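Local coordinates for beta-N-acetylhexosaminidase (Thermotoga neapolitana, PDB 5BZA), which probably hydrolyses terminal non-reducing N-acetyl-D-hexosamine residues in N-acetyl-beta-D-hexosaminides, as a glycoside hydrolase of family 3, at residues B[174-179]-B[253-258]; B[375-380]-B[461-466]; B[70-75]-B[106-111]; B[21-26]-B[276-281]. All blocks are in the same frame, centred on the assembly; numbering follows the deposited sequence.

Contact 1 (B[174-179]-B[253-258]); sequences YLLPTV and SENFSV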
# COMPACT_ATOMS: atom_id res chain seq x y z
N TYR B 174 23.74 -17.07 10.14
CA TYR B 174 24.85 -17.93 9.71
C TYR B 174 25.63 -18.58 10.89
O TYR B 174 25.95 -19.78 10.86
CB TYR B 174 25.80 -17.12 8.81
CG TYR B 174 25.07 -16.48 7.62
CD1 TYR B 174 23.96 -17.10 7.03
CD2 TYR B 174 25.49 -15.26 7.09
CE1 TYR B 174 23.28 -16.52 5.96
CE2 TYR B 174 24.82 -14.67 6.01
CZ TYR B 174 23.71 -15.30 5.45
OH TYR B 174 23.04 -14.73 4.39
N LEU B 175 25.93 -17.82 11.94
CA LEU B 175 26.64 -18.35 13.11
C LEU B 175 26.27 -17.52 14.34
O LEU B 175 25.49 -16.56 14.25
CB LEU B 175 28.16 -18.38 12.90
CG LEU B 175 28.73 -17.10 12.27
CD1 LEU B 175 29.14 -16.13 13.34
CD2 LEU B 175 29.93 -17.42 11.39
N LEU B 176 26.82 -17.90 15.49
CA LEU B 176 26.62 -17.13 16.71
C LEU B 176 27.63 -15.98 16.70
O LEU B 176 28.83 -16.21 16.86
CB LEU B 176 26.79 -18.04 17.94
CG LEU B 176 26.66 -17.41 19.34
CD1 LEU B 176 25.29 -16.74 19.43
CD2 LEU B 176 26.87 -18.46 20.47
N PRO B 177 27.16 -14.74 16.51
CA PRO B 177 28.15 -13.66 16.50
C PRO B 177 28.64 -13.37 17.91
O PRO B 177 28.05 -13.84 18.88
CB PRO B 177 27.38 -12.47 15.91
CG PRO B 177 26.11 -13.07 15.30
CD PRO B 177 25.81 -14.24 16.16
N THR B 178 29.71 -12.60 17.99
CA THR B 178 30.30 -12.21 19.26
C THR B 178 30.51 -10.70 19.33
O THR B 178 30.99 -10.08 18.37
CB THR B 178 31.64 -12.95 19.46
OG1 THR B 178 31.35 -14.32 19.79
CG2 THR B 178 32.47 -12.33 20.57
N VAL B 179 30.10 -10.09 20.44
CA VAL B 179 30.41 -8.66 20.70
C VAL B 179 31.36 -8.60 21.90
O VAL B 179 31.05 -9.16 22.95
CB VAL B 179 29.13 -7.83 20.95
CG1 VAL B 179 29.43 -6.54 21.65
CG2 VAL B 179 28.39 -7.59 19.62
N SER B 253 20.26 -22.74 16.85
CA SER B 253 19.99 -24.14 16.52
C SER B 253 21.28 -24.93 16.23
O SER B 253 21.28 -26.14 16.32
CB SER B 253 19.06 -24.24 15.33
OG SER B 253 19.60 -23.49 14.27
N GLU B 254 22.33 -24.29 15.79
CA GLU B 254 23.55 -25.08 15.63
C GLU B 254 24.46 -25.17 16.88
O GLU B 254 25.57 -25.72 16.81
CB GLU B 254 24.34 -24.57 14.45
CG GLU B 254 23.77 -25.13 13.19
CD GLU B 254 24.65 -24.88 12.03
OE1 GLU B 254 25.54 -23.99 12.16
OE2 GLU B 254 24.47 -25.57 10.99
N ASN B 255 23.95 -24.71 18.02
CA ASN B 255 24.72 -24.65 19.26
C ASN B 255 23.91 -25.11 20.46
O ASN B 255 24.45 -25.40 21.54
CB ASN B 255 25.20 -23.22 19.48
CG ASN B 255 26.20 -22.79 18.44
OD1 ASN B 255 27.14 -23.52 18.15
ND2 ASN B 255 26.01 -21.60 17.86
N PHE B 256 22.61 -25.22 20.26
CA PHE B 256 21.77 -25.62 21.35
C PHE B 256 20.68 -26.52 20.82
O PHE B 256 20.32 -26.46 19.65
CB PHE B 256 21.19 -24.39 22.07
CG PHE B 256 22.25 -23.46 22.63
CD1 PHE B 256 22.85 -22.51 21.82
CD2 PHE B 256 22.72 -23.62 23.93
CE1 PHE B 256 23.87 -21.69 22.31
CE2 PHE B 256 23.74 -22.81 24.43
CZ PHE B 256 24.30 -21.85 23.61
N SER B 257 20.16 -27.38 21.68
CA SER B 257 19.04 -28.21 21.30
C SER B 257 17.79 -27.37 21.46
O SER B 257 17.82 -26.35 22.19
CB SER B 257 18.97 -29.46 22.17
OG SER B 257 18.49 -29.17 23.48
N VAL B 258 16.72 -27.76 20.78
CA VAL B 258 15.42 -27.12 20.94
C VAL B 258 15.08 -27.07 22.43
O VAL B 258 14.65 -26.04 22.97
CB VAL B 258 14.25 -27.88 20.19
CG1 VAL B 258 12.90 -27.33 20.64
CG2 VAL B 258 14.39 -27.78 18.66
O HOH W 1 27.97 -20.62 16.11

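Contact 2 (B[375-380]-B[461-466]); sequences KRFFKV and HLLGRC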
# COMPACT_ATOMS: atom_id res chain seq x y z
N LYS B 375 -3.86 -23.19 -9.42
CA LYS B 375 -2.87 -24.21 -9.04
C LYS B 375 -2.83 -24.59 -7.54
O LYS B 375 -2.45 -25.74 -7.23
CB LYS B 375 -1.48 -23.77 -9.49
CG LYS B 375 -1.28 -24.00 -10.98
CD LYS B 375 -0.02 -23.35 -11.50
CE LYS B 375 0.13 -23.64 -12.98
NZ LYS B 375 1.09 -22.70 -13.65
N ARG B 376 -3.24 -23.70 -6.63
CA ARG B 376 -3.33 -24.05 -5.18
C ARG B 376 -4.40 -25.10 -4.87
O ARG B 376 -4.32 -25.83 -3.87
CB ARG B 376 -3.64 -22.81 -4.33
CG ARG B 376 -2.63 -21.71 -4.47
CD ARG B 376 -2.83 -20.64 -3.39
NE ARG B 376 -2.64 -21.14 -2.03
CZ ARG B 376 -1.49 -21.10 -1.35
NH1 ARG B 376 -0.39 -20.57 -1.88
NH2 ARG B 376 -1.45 -21.57 -0.11
N PHE B 377 -5.39 -25.17 -5.76
CA PHE B 377 -6.63 -25.92 -5.52
C PHE B 377 -6.81 -27.12 -6.46
O PHE B 377 -7.49 -28.09 -6.12
CB PHE B 377 -7.84 -24.98 -5.66
CG PHE B 377 -7.88 -23.89 -4.63
CD1 PHE B 377 -8.45 -24.10 -3.37
CD2 PHE B 377 -7.37 -22.63 -4.93
CE1 PHE B 377 -8.49 -23.07 -2.42
CE2 PHE B 377 -7.41 -21.61 -3.97
CZ PHE B 377 -7.97 -21.83 -2.72
N PHE B 378 -6.24 -27.03 -7.65
CA PHE B 378 -6.48 -28.06 -8.67
C PHE B 378 -5.21 -28.46 -9.35
O PHE B 378 -4.36 -27.61 -9.60
CB PHE B 378 -7.52 -27.55 -9.76
CG PHE B 378 -8.86 -27.21 -9.18
CD1 PHE B 378 -9.79 -28.20 -8.97
CD2 PHE B 378 -9.14 -25.94 -8.73
CE1 PHE B 378 -10.99 -27.92 -8.38
CE2 PHE B 378 -10.34 -25.65 -8.12
CZ PHE B 378 -11.26 -26.65 -7.95
N LYS B 379 -5.10 -29.74 -9.71
CA LYS B 379 -4.05 -30.11 -10.65
C LYS B 379 -4.41 -29.46 -11.99
O LYS B 379 -5.56 -29.48 -12.46
CB LYS B 379 -3.93 -31.63 -10.81
CG LYS B 379 -4.11 -32.40 -9.55
CD LYS B 379 -3.87 -33.88 -9.78
CE LYS B 379 -5.22 -34.55 -9.87
NZ LYS B 379 -5.14 -36.00 -10.15
N VAL B 380 -3.41 -28.84 -12.60
CA VAL B 380 -3.62 -28.12 -13.84
C VAL B 380 -2.83 -28.77 -14.97
O VAL B 380 -1.59 -28.85 -14.90
CB VAL B 380 -3.21 -26.66 -13.68
CG1 VAL B 380 -3.23 -25.93 -15.01
CG2 VAL B 380 -4.11 -25.98 -12.63
N HIS B 461 -15.22 -22.35 -2.75
CA HIS B 461 -16.65 -22.64 -2.70
C HIS B 461 -16.95 -23.87 -3.53
O HIS B 461 -17.74 -24.72 -3.13
CB HIS B 461 -17.46 -21.44 -3.19
CG HIS B 461 -17.96 -20.58 -2.07
ND1 HIS B 461 -19.07 -20.90 -1.32
CD2 HIS B 461 -17.48 -19.42 -1.55
CE1 HIS B 461 -19.24 -19.99 -0.37
NE2 HIS B 461 -18.30 -19.08 -0.50
N LEU B 462 -16.28 -23.95 -4.66
CA LEU B 462 -16.41 -25.06 -5.56
C LEU B 462 -16.09 -26.35 -4.85
O LEU B 462 -16.91 -27.28 -4.87
CB LEU B 462 -15.47 -24.88 -6.75
CG LEU B 462 -15.60 -25.85 -7.92
CD1 LEU B 462 -17.04 -25.77 -8.43
CD2 LEU B 462 -14.62 -25.47 -9.03
N LEU B 463 -14.93 -26.39 -4.19
CA LEU B 463 -14.53 -27.58 -3.42
C LEU B 463 -15.31 -27.72 -2.11
O LEU B 463 -15.47 -28.83 -1.60
CB LEU B 463 -13.03 -27.54 -3.14
CG LEU B 463 -12.20 -27.69 -4.43
CD1 LEU B 463 -10.71 -27.44 -4.21
CD2 LEU B 463 -12.42 -29.08 -5.00
N GLY B 464 -15.88 -26.62 -1.62
CA GLY B 464 -16.59 -26.65 -0.36
C GLY B 464 -18.10 -26.74 -0.52
O GLY B 464 -18.68 -27.82 -0.70
N ARG B 465 -18.74 -25.58 -0.46
CA ARG B 465 -20.19 -25.51 -0.35
C ARG B 465 -20.97 -25.92 -1.64
O ARG B 465 -22.05 -26.50 -1.57
CB ARG B 465 -20.56 -24.08 0.10
CG ARG B 465 -21.80 -23.54 -0.57
CD ARG B 465 -21.98 -22.05 -0.40
NE ARG B 465 -23.14 -21.59 -1.17
CZ ARG B 465 -23.07 -21.06 -2.38
NH1 ARG B 465 -21.88 -20.92 -2.97
NH2 ARG B 465 -24.17 -20.66 -3.02
N CYS B 466 -20.39 -25.67 -2.82
CA CYS B 466 -21.03 -26.07 -4.08
C CYS B 466 -21.08 -27.60 -4.31
O CYS B 466 -21.59 -28.04 -5.36
CB CYS B 466 -20.30 -25.43 -5.27
SG CYS B 466 -20.11 -23.64 -5.18

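Contact 3 (B[70-75]-B[106-111]); sequences EVLKYV and LGFNMV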
# COMPACT_ATOMS: atom_id res chain seq x y z
N GLU B 70 11.49 -3.91 3.95
CA GLU B 70 10.13 -3.41 3.70
C GLU B 70 9.34 -4.59 3.11
O GLU B 70 9.75 -5.15 2.12
CB GLU B 70 10.15 -2.18 2.77
CG GLU B 70 10.54 -0.87 3.51
CD GLU B 70 10.73 0.35 2.63
OE1 GLU B 70 10.97 0.18 1.42
OE2 GLU B 70 10.60 1.51 3.16
N VAL B 71 8.25 -4.98 3.75
CA VAL B 71 7.50 -6.15 3.30
C VAL B 71 6.04 -5.80 2.99
O VAL B 71 5.34 -6.58 2.36
CB VAL B 71 7.55 -7.24 4.33
CG1 VAL B 71 9.01 -7.71 4.49
CG2 VAL B 71 6.98 -6.72 5.64
N LEU B 72 5.60 -4.62 3.43
CA LEU B 72 4.23 -4.18 3.23
C LEU B 72 4.17 -3.18 2.07
O LEU B 72 4.67 -2.06 2.17
CB LEU B 72 3.68 -3.54 4.50
CG LEU B 72 3.54 -4.40 5.75
CD1 LEU B 72 2.94 -3.62 6.93
CD2 LEU B 72 2.72 -5.67 5.43
N LYS B 73 3.52 -3.58 0.97
CA LYS B 73 3.44 -2.67 -0.15
C LYS B 73 2.54 -1.48 0.19
O LYS B 73 2.61 -0.44 -0.48
CB LYS B 73 2.92 -3.36 -1.39
CG LYS B 73 1.45 -3.63 -1.37
CD LYS B 73 1.07 -4.15 -2.72
CE LYS B 73 -0.41 -4.36 -2.85
NZ LYS B 73 -0.59 -4.91 -4.21
N TYR B 74 1.70 -1.67 1.21
CA TYR B 74 0.76 -0.65 1.68
C TYR B 74 1.41 0.57 2.32
O TYR B 74 0.86 1.68 2.24
CB TYR B 74 -0.18 -1.30 2.68
CG TYR B 74 -0.68 -2.64 2.14
CD1 TYR B 74 -1.62 -2.69 1.08
CD2 TYR B 74 -0.19 -3.86 2.66
CE1 TYR B 74 -2.05 -3.90 0.57
CE2 TYR B 74 -0.65 -5.07 2.18
CZ TYR B 74 -1.57 -5.08 1.13
OH TYR B 74 -2.01 -6.28 0.63
N VAL B 75 2.58 0.37 2.93
CA VAL B 75 3.34 1.45 3.51
C VAL B 75 4.28 2.03 2.47
O VAL B 75 5.06 1.30 1.87
CB VAL B 75 4.20 0.98 4.73
CG1 VAL B 75 4.97 2.17 5.33
CG2 VAL B 75 3.30 0.39 5.78
N LEU B 106 -4.72 -2.09 8.43
CA LEU B 106 -4.77 -3.38 7.75
C LEU B 106 -5.17 -4.53 8.65
O LEU B 106 -5.71 -5.53 8.17
CB LEU B 106 -3.44 -3.70 7.10
CG LEU B 106 -2.97 -2.83 5.94
CD1 LEU B 106 -1.51 -3.21 5.66
CD2 LEU B 106 -3.88 -3.07 4.72
N GLY B 107 -4.91 -4.38 9.95
CA GLY B 107 -5.13 -5.42 10.93
C GLY B 107 -3.87 -5.80 11.73
O GLY B 107 -3.96 -6.65 12.60
N PHE B 108 -2.71 -5.20 11.45
CA PHE B 108 -1.52 -5.48 12.30
C PHE B 108 -1.70 -4.78 13.68
O PHE B 108 -2.48 -3.85 13.80
CB PHE B 108 -0.24 -5.02 11.59
CG PHE B 108 0.13 -5.87 10.39
CD1 PHE B 108 0.91 -7.02 10.54
CD2 PHE B 108 -0.39 -5.56 9.11
CE1 PHE B 108 1.24 -7.82 9.43
CE2 PHE B 108 -0.09 -6.35 7.99
CZ PHE B 108 0.73 -7.49 8.15
N ASN B 109 -1.09 -5.29 14.75
CA ASN B 109 -1.08 -4.49 15.98
C ASN B 109 0.31 -4.42 16.66
O ASN B 109 0.48 -3.75 17.69
CB ASN B 109 -2.12 -5.02 16.98
CG ASN B 109 -2.11 -6.52 17.09
OD1 ASN B 109 -1.05 -7.13 17.26
ND2 ASN B 109 -3.30 -7.14 17.01
N MET B 110 1.31 -5.00 16.01
CA MET B 110 2.69 -4.91 16.49
C MET B 110 3.56 -4.77 15.27
O MET B 110 3.17 -5.18 14.18
CB MET B 110 3.09 -6.15 17.31
CG MET B 110 4.54 -6.10 17.87
SD MET B 110 4.92 -7.44 19.03
CE MET B 110 4.06 -6.86 20.49
N VAL B 111 4.71 -4.14 15.43
CA VAL B 111 5.72 -4.15 14.41
C VAL B 111 7.07 -4.53 15.09
O VAL B 111 7.40 -4.07 16.19
CB VAL B 111 5.81 -2.79 13.70
CG1 VAL B 111 6.29 -1.69 14.68
CG2 VAL B 111 6.68 -2.89 12.44

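Contact 4 (B[21-26]-B[276-281]); sequences REVIQK and DNFRDL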
# COMPACT_ATOMS: atom_id res chain seq x y z
N ARG B 21 -4.00 -23.31 9.33
CA ARG B 21 -5.19 -23.24 10.17
C ARG B 21 -5.20 -24.35 11.23
O ARG B 21 -5.61 -24.10 12.37
CB ARG B 21 -6.48 -23.34 9.33
CG ARG B 21 -6.58 -22.32 8.21
CD ARG B 21 -7.84 -22.50 7.30
NE ARG B 21 -7.36 -22.03 6.01
CZ ARG B 21 -7.12 -22.80 4.96
NH1 ARG B 21 -7.45 -24.08 5.00
NH2 ARG B 21 -6.62 -22.28 3.86
N GLU B 22 -4.79 -25.56 10.85
CA GLU B 22 -4.72 -26.68 11.79
C GLU B 22 -3.81 -26.33 12.98
O GLU B 22 -4.24 -26.49 14.13
CB GLU B 22 -4.18 -27.98 11.13
CG GLU B 22 -5.19 -28.86 10.33
CD GLU B 22 -4.53 -30.04 9.56
OE1 GLU B 22 -3.38 -30.44 9.91
OE2 GLU B 22 -5.18 -30.59 8.62
N VAL B 23 -2.59 -25.88 12.71
CA VAL B 23 -1.63 -25.56 13.79
C VAL B 23 -2.18 -24.45 14.66
O VAL B 23 -2.17 -24.57 15.88
CB VAL B 23 -0.26 -25.14 13.26
CG1 VAL B 23 0.62 -24.61 14.40
CG2 VAL B 23 0.39 -26.29 12.57
N ILE B 24 -2.70 -23.40 14.02
CA ILE B 24 -3.22 -22.25 14.78
C ILE B 24 -4.35 -22.70 15.68
O ILE B 24 -4.40 -22.33 16.86
CB ILE B 24 -3.72 -21.14 13.85
CG1 ILE B 24 -2.54 -20.43 13.20
CG2 ILE B 24 -4.46 -20.10 14.62
CD1 ILE B 24 -2.96 -19.35 12.18
N GLN B 25 -5.23 -23.54 15.15
CA GLN B 25 -6.40 -23.98 15.92
C GLN B 25 -6.04 -24.99 17.00
O GLN B 25 -6.63 -25.02 18.07
CB GLN B 25 -7.49 -24.53 15.00
CG GLN B 25 -8.25 -23.42 14.31
CD GLN B 25 -9.40 -23.90 13.42
OE1 GLN B 25 -9.30 -24.92 12.73
NE2 GLN B 25 -10.48 -23.15 13.43
N LYS B 26 -5.07 -25.85 16.72
CA LYS B 26 -4.62 -26.81 17.72
C LYS B 26 -3.85 -26.15 18.87
O LYS B 26 -4.13 -26.45 20.03
CB LYS B 26 -3.76 -27.90 17.08
CG LYS B 26 -3.38 -29.00 18.10
CD LYS B 26 -2.62 -30.14 17.44
CE LYS B 26 -2.34 -31.24 18.46
NZ LYS B 26 -1.73 -32.46 17.85
N ASP B 276 10.40 -19.00 13.29
CA ASP B 276 10.27 -18.38 11.98
C ASP B 276 9.48 -19.28 11.03
O ASP B 276 9.34 -18.96 9.86
CB ASP B 276 11.65 -17.99 11.38
CG ASP B 276 12.49 -19.18 11.05
OD1 ASP B 276 12.12 -20.30 11.43
OD2 ASP B 276 13.57 -18.99 10.42
N ASN B 277 8.94 -20.37 11.58
CA ASN B 277 8.19 -21.36 10.83
C ASN B 277 7.10 -22.01 11.69
O ASN B 277 7.42 -22.74 12.62
CB ASN B 277 9.11 -22.44 10.28
CG ASN B 277 8.42 -23.34 9.28
OD1 ASN B 277 7.17 -23.42 9.21
ND2 ASN B 277 9.23 -24.04 8.48
N PHE B 278 5.83 -21.78 11.35
CA PHE B 278 4.72 -22.30 12.15
C PHE B 278 4.75 -23.81 12.22
O PHE B 278 4.29 -24.42 13.17
CB PHE B 278 3.36 -21.83 11.59
CG PHE B 278 3.02 -22.43 10.24
CD1 PHE B 278 3.50 -21.85 9.06
CD2 PHE B 278 2.22 -23.59 10.15
CE1 PHE B 278 3.18 -22.40 7.80
CE2 PHE B 278 1.90 -24.13 8.91
CZ PHE B 278 2.39 -23.55 7.73
N ARG B 279 5.32 -24.42 11.19
CA ARG B 279 5.45 -25.85 11.16
C ARG B 279 6.37 -26.35 12.30
O ARG B 279 6.28 -27.51 12.68
CB ARG B 279 5.94 -26.34 9.79
CG ARG B 279 4.95 -26.03 8.64
CD ARG B 279 5.50 -26.45 7.27
NE ARG B 279 4.48 -26.33 6.22
CZ ARG B 279 4.44 -25.38 5.28
NH1 ARG B 279 5.43 -24.48 5.20
NH2 ARG B 279 3.43 -25.36 4.39
N ASP B 280 7.24 -25.50 12.85
CA ASP B 280 8.04 -25.92 14.02
C ASP B 280 7.28 -25.86 15.33
O ASP B 280 7.82 -26.27 16.36
CB ASP B 280 9.29 -25.05 14.18
CG ASP B 280 10.26 -25.27 13.10
OD1 ASP B 280 10.41 -26.43 12.65
OD2 ASP B 280 10.85 -24.28 12.64
N LEU B 281 6.07 -25.32 15.32
CA LEU B 281 5.39 -25.10 16.59
C LEU B 281 5.19 -26.40 17.41
O LEU B 281 5.46 -26.39 18.61
CB LEU B 281 4.05 -24.41 16.38
CG LEU B 281 3.25 -24.13 17.65
CD1 LEU B 281 4.10 -23.39 18.66
CD2 LEU B 281 2.01 -23.30 17.32

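Contact 1 (B[174-179]-B[253-258])
Two beta-to-alpha loops of the TIM-barrel domain meet at the surface where L176 lies against N255. One follows the fifth barrel strand, 156-162, and the other follows the seventh, 241-243, after the short helix 250-253. Both therefore rise from the C-terminal ends of the strands, the side on which TIM-barrel enzymes place their active sites. The first loop also carries D171 and H173, which hold a cadmium ion close to the Y174 side chain.

The direct contact is small. The amide nitrogen N255 ND2 stands 3.6 Å from L176 CB, and the two side chains cross obliquely. L176 turns its CG anti to its own backbone nitrogen (chi1 178°), which leaves CB as the nearest atom and brings one methyl, CD2, to 4.2 Å from N255 ND2. E254 reaches toward Y174, but E254 OE1 comes only to 4.4 Å from Y174 O, two acceptors with no bond between them; the E254 carboxylate is held by a salt bridge from OE2 to K250.

No direct hydrogen bond joins the loops, and a water does that work. Asparagine suits the place because its NH2 group can serve two acceptors at once: N255 ND2 donates to A251 O at the end of helix 250-253 and also to the water. The helix end thus positions the amide that holds the bridge. The same water accepts from the backbone of the neighbouring loop, lying 2.8 Å from N255 ND2 and 3.0 Å from L176 N.

Contact 2 (B[375-380]-B[461-466])
F378 and L463 come at each other from opposite directions, the phenyl ring running into the branch of the leucine. The ring is tilted obliquely to the methyls, so its tip does most of the touching: F378 CZ is 3.8 Å from L463 CG, and F378 CE1 is 3.8 Å from L463 CD2. L462 crosses the same ring at about a right angle, bringing its CD2 to 3.7 Å from F378 CZ. The ring tip is therefore met by two successive leucines. L462 can share it because its CG stands anti to the backbone nitrogen (chi1 -171°), whereas that of L463 stands anti to the carbonyl carbon (chi1 -67°), and the two branches converge.

L463 CD1 is shared: it also touches F378 CZ, and it sits at the edge of the F377 ring, near the ring plane, 4.0 Å from F377 CB and 3.8 Å from the backbone F377 O.

These residues join the ends of helices 364-377 and 452-463 in the C-terminal alpha/beta domain. L462 continues inward onto I426 and F428 of the central sheet, while F378 packs edge-to-face with F401 and F459, and F377 with Y456. Large apolar residues suit a seam between helix ends and sheet. An alanine in place of L463 would lack CG and both methyls, which would probably open a gap beside F377 and leave the F378 ring tip resting on L462 alone in this contact. Beyond the helix the chain turns, C466 N donating to H461 O at 2.8 Å, and C466 forms a disulfide with C335.

Contact 3 (B[70-75]-B[106-111])
L106 meets the Y74 ring with both branches, one of them unusually close. L106 CD1 crowds the ring near Y74 CD2 and CG; its 3.3 Å from Y74 CD2 is either real strain or a small error in placing the side chains. The firmer contact is that of L106 CD2, which sits over the face in a CH-pi contact, 4.2 Å from the Y74 ring centroid and 13° off the normal. Y74 CG stands anti to the carbonyl carbon (chi1 -46°), which turns the ring toward L106. The opposite face is covered by K73 CG, 3.9 Å above the ring plane, so the flat tyrosine is sandwiched between aliphatic groups. Its hydroxyl is hydrogen-bonded to E42 OE2, which fixes the far end of the ring.

L72 and F108 slide past each other in opposite directions, with L72 CD2 3.8 Å from F108 CZ and L72 CD1 over a face of the phenyl ring. F108 also packs on V60 and L39, and L72 on M103.

Both pairs belong to a beta-alpha-beta crossover of the TIM barrel, in which helix 89-106 links parallel strands 59-62 and 110-111. A Schellman motif ends that helix, F108 N bonding to M103 O. G107 is its C-prime residue, at a phi of 123°, where a beta carbon would collide with L106 O. A leucine in place of Y74 would take away the flat face and hydroxyl, and would probably leave L106 CD2 without its ring and E42 without this partner. P76 of the second subunit packs on L106, and K73 of that subunit on Y74.

Contact 4 (B[21-26]-B[276-281])
Helix 18-27 passes beside the turn 276-281, with the CA atoms of V23 and F278 7.3 Å apart. In the TIM barrel this joins the helix after the first strand, 9-13, to the turn between the last strand, 273-275, and helix 281-293, two neighbouring beta-alpha units.

Of residues 21-26, V23 makes the contact. Its compact branched side chain fits between two larger residues: V23 CG1 presses on L281 CD2 at 3.5 Å, closer than two methyls normally approach, while V23 CG2 meets the edge of the F278 ring, 4.1 Å from F278 CD2. The F278 CG lies between its own backbone nitrogen and carbonyl carbon (chi1 68°), a crowded rotamer that sets the ring to stack on F13 of the first strand. R279 CG lies over one face of the F278 ring, and F278 CZ sits against the flat face of the guanidinium. R279 NE makes a salt bridge with E19, so the arginine both shields the ring and ties the turn to the helix.

The turn is shaped by N277 in an Asx turn: N277 OD1 accepts from R279 N at 2.9 Å, the donor standing 45° out of the carbonyl plane.

Contacts 1, 3 and 4 belong to the TIM-barrel domain, contact 2 to the C-terminal domain. Contacts 3 and 4 are buried and apolar: contact 3 sets aliphatic groups against rings, and contact 4 joins a valine to a leucine and to a ring edge; contact 2, partly buried, packs leucines on rings at two helix ends. Contact 1 is the surface exception, relying on a water and an asparagine amide. Along the chain, contacts 1 and 3 are both nested within the span closed by contact 4, which brings together the first and last beta-alpha units. None touch: contact 4 comes within about 7 Å, nearest atoms, of contacts 1 and 2. Contact 3 alone is reached by the second subunit.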